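Local coordinates for peptidase M14 domain-containing protein (Shewanella amazonensis, PDB 2QVP) that is probably a zinc-dependent metallocarboxypeptidase of the peptidase M14 family, although its substrate is not established, at residues Thr9-Ser14 with Gln20-Gln25; Leu53-Ser58 with Ala154-Val159. All coordinates share one frame; numbering follows the deposited sequence.

Contact 1 (Thr9-Ser14 with Gln20-Gln25)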
loop_
_atom_site.group_PDB
_atom_site.type_symbol
_atom_site.label_atom_id
_atom_site.label_comp_id
_atom_site.label_asym_id
_atom_site.label_seq_id
_atom_site.Cartn_x
_atom_site.Cartn_y
_atom_site.Cartn_z
ATOM N N THR A 9 7.521 -18.064 -7.794
ATOM C CA THR A 9 8.257 -16.874 -8.298
ATOM C C THR A 9 7.542 -16.214 -9.463
ATOM O O THR A 9 7.206 -16.896 -10.440
ATOM C CB THR A 9 9.737 -17.192 -8.666
ATOM O OG1 THR A 9 10.493 -17.202 -7.456
ATOM C CG2 THR A 9 10.353 -16.131 -9.599
ATOM N N PHE A 10 7.344 -14.890 -9.356
ATOM C CA PHE A 10 6.683 -14.066 -10.369
ATOM C C PHE A 10 7.539 -12.853 -10.739
ATOM O O PHE A 10 7.864 -12.033 -9.870
ATOM C CB PHE A 10 5.341 -13.562 -9.857
ATOM C CG PHE A 10 4.326 -14.648 -9.548
ATOM C CD1 PHE A 10 4.294 -15.251 -8.313
ATOM C CD2 PHE A 10 3.378 -15.026 -10.483
ATOM C CE1 PHE A 10 3.353 -16.248 -8.005
ATOM C CE2 PHE A 10 2.422 -16.022 -10.181
ATOM C CZ PHE A 10 2.422 -16.628 -8.944
ATOM N N VAL A 11 7.870 -12.716 -12.026
ATOM C CA VAL A 11 8.708 -11.633 -12.534
ATOM C C VAL A 11 8.164 -11.103 -13.845
ATOM O O VAL A 11 7.772 -11.876 -14.709
ATOM C CB VAL A 11 10.162 -12.095 -12.809
ATOM C CG1 VAL A 11 11.059 -10.869 -13.127
ATOM C CG2 VAL A 11 10.713 -12.913 -11.636
ATOM N N TRP A 12 8.097 -9.786 -13.971
ATOM C CA TRP A 12 7.716 -9.136 -15.194
ATOM C C TRP A 12 8.752 -8.056 -15.568
ATOM O O TRP A 12 9.532 -7.596 -14.746
ATOM C CB TRP A 12 6.343 -8.504 -15.059
ATOM C CG TRP A 12 5.236 -9.426 -14.657
ATOM C CD1 TRP A 12 4.367 -10.072 -15.493
ATOM C CD2 TRP A 12 4.839 -9.773 -13.323
ATOM N NE1 TRP A 12 3.473 -10.800 -14.773
ATOM C CE2 TRP A 12 3.736 -10.648 -13.436
ATOM C CE3 TRP A 12 5.289 -9.413 -12.041
ATOM C CZ2 TRP A 12 3.076 -11.168 -12.318
ATOM C CZ3 TRP A 12 4.650 -9.949 -10.928
ATOM C CH2 TRP A 12 3.554 -10.817 -11.078
ATOM N N ARG A 13 8.723 -7.673 -16.838
ATOM C CA ARG A 13 9.569 -6.625 -17.393
ATOM C C ARG A 13 8.718 -5.376 -17.384
ATOM O O ARG A 13 7.542 -5.443 -17.756
ATOM C CB ARG A 13 9.996 -7.029 -18.824
ATOM C CG ARG A 13 10.481 -5.929 -19.795
ATOM C CD ARG A 13 11.815 -5.281 -19.416
ATOM N NE ARG A 13 12.161 -4.181 -20.333
ATOM C CZ ARG A 13 13.318 -3.491 -20.337
ATOM N NH1 ARG A 13 14.310 -3.779 -19.492
ATOM N NH2 ARG A 13 13.498 -2.495 -21.214
ATOM N N SER A 14 9.285 -4.258 -16.939
ATOM C CA SER A 14 8.630 -2.967 -17.005
ATOM C C SER A 14 9.355 -2.146 -18.037
ATOM O O SER A 14 10.583 -2.089 -17.998
ATOM C CB SER A 14 8.738 -2.192 -15.693
ATOM O OG SER A 14 8.257 -0.848 -15.845
ATOM N N GLN A 20 13.566 -5.437 -14.726
ATOM C CA GLN A 20 12.763 -6.539 -14.217
ATOM C C GLN A 20 12.097 -6.049 -12.951
ATOM O O GLN A 20 12.634 -5.189 -12.260
ATOM C CB GLN A 20 13.622 -7.787 -13.954
ATOM C CG GLN A 20 14.301 -8.315 -15.202
ATOM C CD GLN A 20 13.308 -8.776 -16.252
ATOM O OE1 GLN A 20 13.000 -8.041 -17.187
ATOM N NE2 GLN A 20 12.748 -9.961 -16.060
ATOM N N SER A 21 10.917 -6.594 -12.663
ATOM C CA SER A 21 10.118 -6.181 -11.516
ATOM C C SER A 21 10.746 -6.535 -10.181
ATOM O O SER A 21 10.339 -6.017 -9.163
ATOM C CB SER A 21 8.726 -6.781 -11.608
ATOM O OG SER A 21 8.785 -8.193 -11.675
ATOM N N THR A 22 11.673 -7.481 -10.180
ATOM C CA THR A 22 12.383 -7.858 -9.001
ATOM C C THR A 22 13.690 -7.056 -8.833
ATOM O O THR A 22 14.450 -7.339 -7.900
ATOM C CB THR A 22 12.735 -9.351 -9.082
ATOM O OG1 THR A 22 13.496 -9.595 -10.268
ATOM C CG2 THR A 22 11.468 -10.232 -9.076
ATOM N N ASP A 23 13.972 -6.087 -9.723
ATOM C CA ASP A 23 15.221 -5.307 -9.672
ATOM C C ASP A 23 15.177 -4.312 -8.491
ATOM O O ASP A 23 14.926 -3.107 -8.653
ATOM C CB ASP A 23 15.491 -4.608 -11.017
ATOM C CG ASP A 23 16.943 -4.159 -11.175
ATOM O OD1 ASP A 23 17.704 -4.111 -10.169
ATOM O OD2 ASP A 23 17.318 -3.880 -12.326
ATOM N N ILE A 24 15.477 -4.857 -7.308
ATOM C CA ILE A 24 15.419 -4.113 -6.047
ATOM C C ILE A 24 16.506 -3.028 -5.953
ATOM O O ILE A 24 16.263 -1.984 -5.334
ATOM C CB ILE A 24 15.423 -5.064 -4.816
ATOM C CG1 ILE A 24 14.904 -4.321 -3.581
ATOM C CG2 ILE A 24 16.816 -5.692 -4.618
ATOM C CD1 ILE A 24 14.710 -5.181 -2.334
ATOM N N GLN A 25 17.667 -3.249 -6.573
ATOM C CA GLN A 25 18.722 -2.220 -6.608
ATOM C C GLN A 25 18.262 -0.990 -7.399
ATOM O O GLN A 25 18.489 0.151 -6.962
ATOM C CB GLN A 25 20.052 -2.749 -7.181
ATOM C CG GLN A 25 20.918 -3.575 -6.199
ATOM C CD GLN A 25 22.411 -3.673 -6.638
ATOM O OE1 GLN A 25 22.789 -3.260 -7.750
ATOM N NE2 GLN A 25 23.264 -4.210 -5.740
HETATM O O HOH W 1 7.938 -9.488 -9.460
HETATM O O HOH W 2 15.362 -6.225 -17.916
#
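R13 and Q20 face each other as an antiparallel non-hydrogen-bonded pair, CA to CA 4.5 Å, and one step further S21 N donates to W12 O at 2.7 Å. W12's own amide is met by a side chain: W12 N gives its hydrogen to S21 OG at 2.9 Å, and the N-H...O angle of 178° makes this bond almost perfectly straight. Serine suits the place because its short arm, with OG set between its own backbone N and carbonyl carbon (chi1 58°), ends right at that amide. The same OG lies near the plane of the W12 indole, at the edge carrying CE3, and shares a water with F10 O. This is a small two-stranded hairpin, 13-14 with 19-20, whose second strand runs through a type I turn, Q20 to D23, into helix 24-38, with D23 at the N-cap. Replacing the serine by alanine removes OG, which would probably leave W12 N without this acceptor and the water with one partner fewer. V11 spreads its two methyls: CG1 lies 3.5 Å from Q20 NE2, while CG2 meets T22 CG2 at 3.8 Å. The Q20 chain, bent at chi2, crosses R13 at about a right angle and brings OE1 to 3.6 Å from R13 CB, and a water joins OE1 to R13 NH1; long polar chains serve well at this exposed edge. R255 of helix 252-270 makes a cation-pi contact with W12.

Contact 2 (Leu53-Ser58 with Ala154-Val159)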
loop_
_atom_site.group_PDB
_atom_site.type_symbol
_atom_site.label_atom_id
_atom_site.label_comp_id
_atom_site.label_asym_id
_atom_site.label_seq_id
_atom_site.Cartn_x
_atom_site.Cartn_y
_atom_site.Cartn_z
ATOM N N LEU A 53 13.735 -1.216 5.380
ATOM C CA LEU A 53 12.302 -0.947 5.373
ATOM C C LEU A 53 12.138 0.534 5.713
ATOM O O LEU A 53 12.278 0.934 6.878
ATOM C CB LEU A 53 11.503 -1.781 6.386
ATOM C CG LEU A 53 11.126 -3.218 6.081
ATOM C CD1 LEU A 53 12.382 -4.099 6.060
ATOM C CD2 LEU A 53 10.057 -3.716 7.138
ATOM N N TYR A 54 11.811 1.331 4.694
ATOM C CA TYR A 54 11.649 2.773 4.837
ATOM C C TYR A 54 10.262 3.290 5.164
ATOM O O TYR A 54 9.250 2.738 4.742
ATOM C CB TYR A 54 12.010 3.493 3.510
ATOM C CG TYR A 54 13.463 3.496 3.139
ATOM C CD1 TYR A 54 14.394 4.221 3.895
ATOM C CD2 TYR A 54 13.922 2.822 1.993
ATOM C CE1 TYR A 54 15.742 4.247 3.547
ATOM C CE2 TYR A 54 15.263 2.858 1.628
ATOM C CZ TYR A 54 16.168 3.552 2.425
ATOM O OH TYR A 54 17.496 3.585 2.090
ATOM N N LEU A 55 10.247 4.393 5.894
ATOM C CA LEU A 55 9.070 5.216 6.061
ATOM C C LEU A 55 9.492 6.564 5.482
ATOM O O LEU A 55 10.397 7.199 6.005
ATOM C CB LEU A 55 8.665 5.384 7.518
ATOM C CG LEU A 55 7.414 6.278 7.661
ATOM C CD1 LEU A 55 6.160 5.543 7.089
ATOM C CD2 LEU A 55 7.269 6.684 9.099
ATOM N N LEU A 56 8.857 6.994 4.398
ATOM C CA LEU A 56 9.181 8.264 3.780
ATOM C C LEU A 56 8.080 9.214 4.206
ATOM O O LEU A 56 6.909 8.847 4.123
ATOM C CB LEU A 56 9.218 8.145 2.255
ATOM C CG LEU A 56 10.203 7.187 1.587
ATOM C CD1 LEU A 56 10.165 7.364 0.091
ATOM C CD2 LEU A 56 11.618 7.366 2.093
ATOM N N GLN A 57 8.428 10.416 4.653
ATOM C CA GLN A 57 7.427 11.394 5.077
ATOM C C GLN A 57 7.661 12.710 4.363
ATOM O O GLN A 57 8.810 13.138 4.204
ATOM C CB GLN A 57 7.475 11.587 6.599
ATOM C CG GLN A 57 7.086 10.321 7.338
ATOM C CD GLN A 57 6.864 10.511 8.809
ATOM O OE1 GLN A 57 7.803 10.838 9.554
ATOM N NE2 GLN A 57 5.619 10.251 9.264
ATOM N N SER A 58 6.583 13.349 3.932
ATOM C CA SER A 58 6.697 14.627 3.273
ATOM C C SER A 58 7.275 15.671 4.255
ATOM O O SER A 58 7.128 15.526 5.482
ATOM C CB SER A 58 5.350 15.083 2.702
ATOM O OG SER A 58 4.323 15.144 3.689
ATOM N N ALA A 154 4.478 1.586 15.962
ATOM C CA ALA A 154 3.040 1.608 15.826
ATOM C C ALA A 154 2.469 2.989 15.955
ATOM O O ALA A 154 1.676 3.398 15.126
ATOM C CB ALA A 154 2.371 0.655 16.849
ATOM N N HIS A 155 2.895 3.720 16.975
ATOM C CA HIS A 155 2.400 5.070 17.210
ATOM C C HIS A 155 2.621 5.992 16.016
ATOM O O HIS A 155 1.683 6.664 15.582
ATOM C CB HIS A 155 3.056 5.665 18.456
ATOM C CG HIS A 155 2.560 7.029 18.778
ATOM N ND1 HIS A 155 3.332 8.161 18.615
ATOM C CD2 HIS A 155 1.347 7.454 19.187
ATOM C CE1 HIS A 155 2.617 9.224 18.937
ATOM N NE2 HIS A 155 1.414 8.820 19.299
ATOM N N LEU A 156 3.849 5.994 15.497
ATOM C CA LEU A 156 4.209 6.779 14.312
ATOM C C LEU A 156 3.309 6.474 13.104
ATOM O O LEU A 156 2.862 7.392 12.440
ATOM C CB LEU A 156 5.673 6.512 13.916
ATOM C CG LEU A 156 6.303 7.254 12.727
ATOM C CD1 LEU A 156 6.412 8.706 13.049
ATOM C CD2 LEU A 156 7.670 6.676 12.392
ATOM N N LEU A 157 3.051 5.182 12.859
ATOM C CA LEU A 157 2.253 4.730 11.722
ATOM C C LEU A 157 0.762 4.992 11.913
ATOM O O LEU A 157 0.031 5.157 10.933
ATOM C CB LEU A 157 2.521 3.251 11.468
ATOM C CG LEU A 157 3.978 2.910 11.138
ATOM C CD1 LEU A 157 4.184 1.419 11.258
ATOM C CD2 LEU A 157 4.389 3.428 9.739
ATOM N N GLN A 158 0.317 4.995 13.165
ATOM C CA GLN A 158 -1.067 5.305 13.501
ATOM C C GLN A 158 -1.331 6.804 13.286
ATOM O O GLN A 158 -2.328 7.173 12.664
ATOM C CB GLN A 158 -1.393 4.868 14.928
ATOM C CG GLN A 158 -1.406 3.335 15.142
ATOM C CD GLN A 158 -1.448 2.925 16.623
ATOM O OE1 GLN A 158 -1.010 3.662 17.501
ATOM N NE2 GLN A 158 -1.983 1.752 16.891
ATOM N N VAL A 159 -0.413 7.646 13.765
ATOM C CA VAL A 159 -0.485 9.090 13.535
ATOM C C VAL A 159 -0.427 9.386 12.035
ATOM O O VAL A 159 -1.221 10.177 11.532
ATOM C CB VAL A 159 0.660 9.879 14.254
ATOM C CG1 VAL A 159 0.664 11.352 13.851
ATOM C CG2 VAL A 159 0.555 9.736 15.767
#
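L55 on strand 51-57 reaches for L156 and L157 on helix 154-160, and its side chain can be followed outward atom by atom. CB leaves the strand toward the helix without yet touching it. CG stands anti to the backbone N (chi1 179°), which carries the branch point out from the strand, and there the two methyls part company. CD2 goes to L156, meeting L156 CD2 tip to tip at 3.3 Å, tighter than usual for two methyl carbons; L156 CG follows at 3.8 Å. In the conformer given, L55 CD1 lies 3.8 Å from L157 CD2, a tentative contact because L157 has a second conformer. Leucine suits this place because its forked end can engage L156 and, in the modelled conformer, L157. L156 presents its own fork in like manner: with CG also anti to its N, CD2 serves L55 while CD1 lies 4.2 Å from Q57 NE2. NE2 has its hydrogen-bond partner in S103 OG on strand 101-105, so glutamine suits a place where the amide is satisfied within the sheet while forming part of the surface the helix meets. K43 also touches L156, and L150 of helix 145-152 packs on L157. The segment axes approach to 11.5 Å and cross at 41°, with the leucine side chains bridging the gap. Such a helix lying over one face of a mixed beta sheet, joined to it by apolar side chains that meet between them, is characteristic of the alpha/beta fold of M14 zinc peptidases.

How the contacts relate
Contact 1 and contact 2 belong to different parts of one chain and do not touch: their centres lie 26 Å apart and their nearest atoms about 9 Å. Contact 1 closes before contact 2 opens, and helix 24-38 followed by strand 41-48 leads from one to the other; strand 41-48 then pairs with strand 51-57. Contact 1 is a surface feature, about 18 Å from the centre of the chain, yet the side chain of W12 is about 12 Å from that of E245, the predicted proton donor/acceptor. Contact 2, partly buried, lies away from that site and joins helix 154-160 to strand 51-57, next to the outermost strand 41-48 of the large sheet.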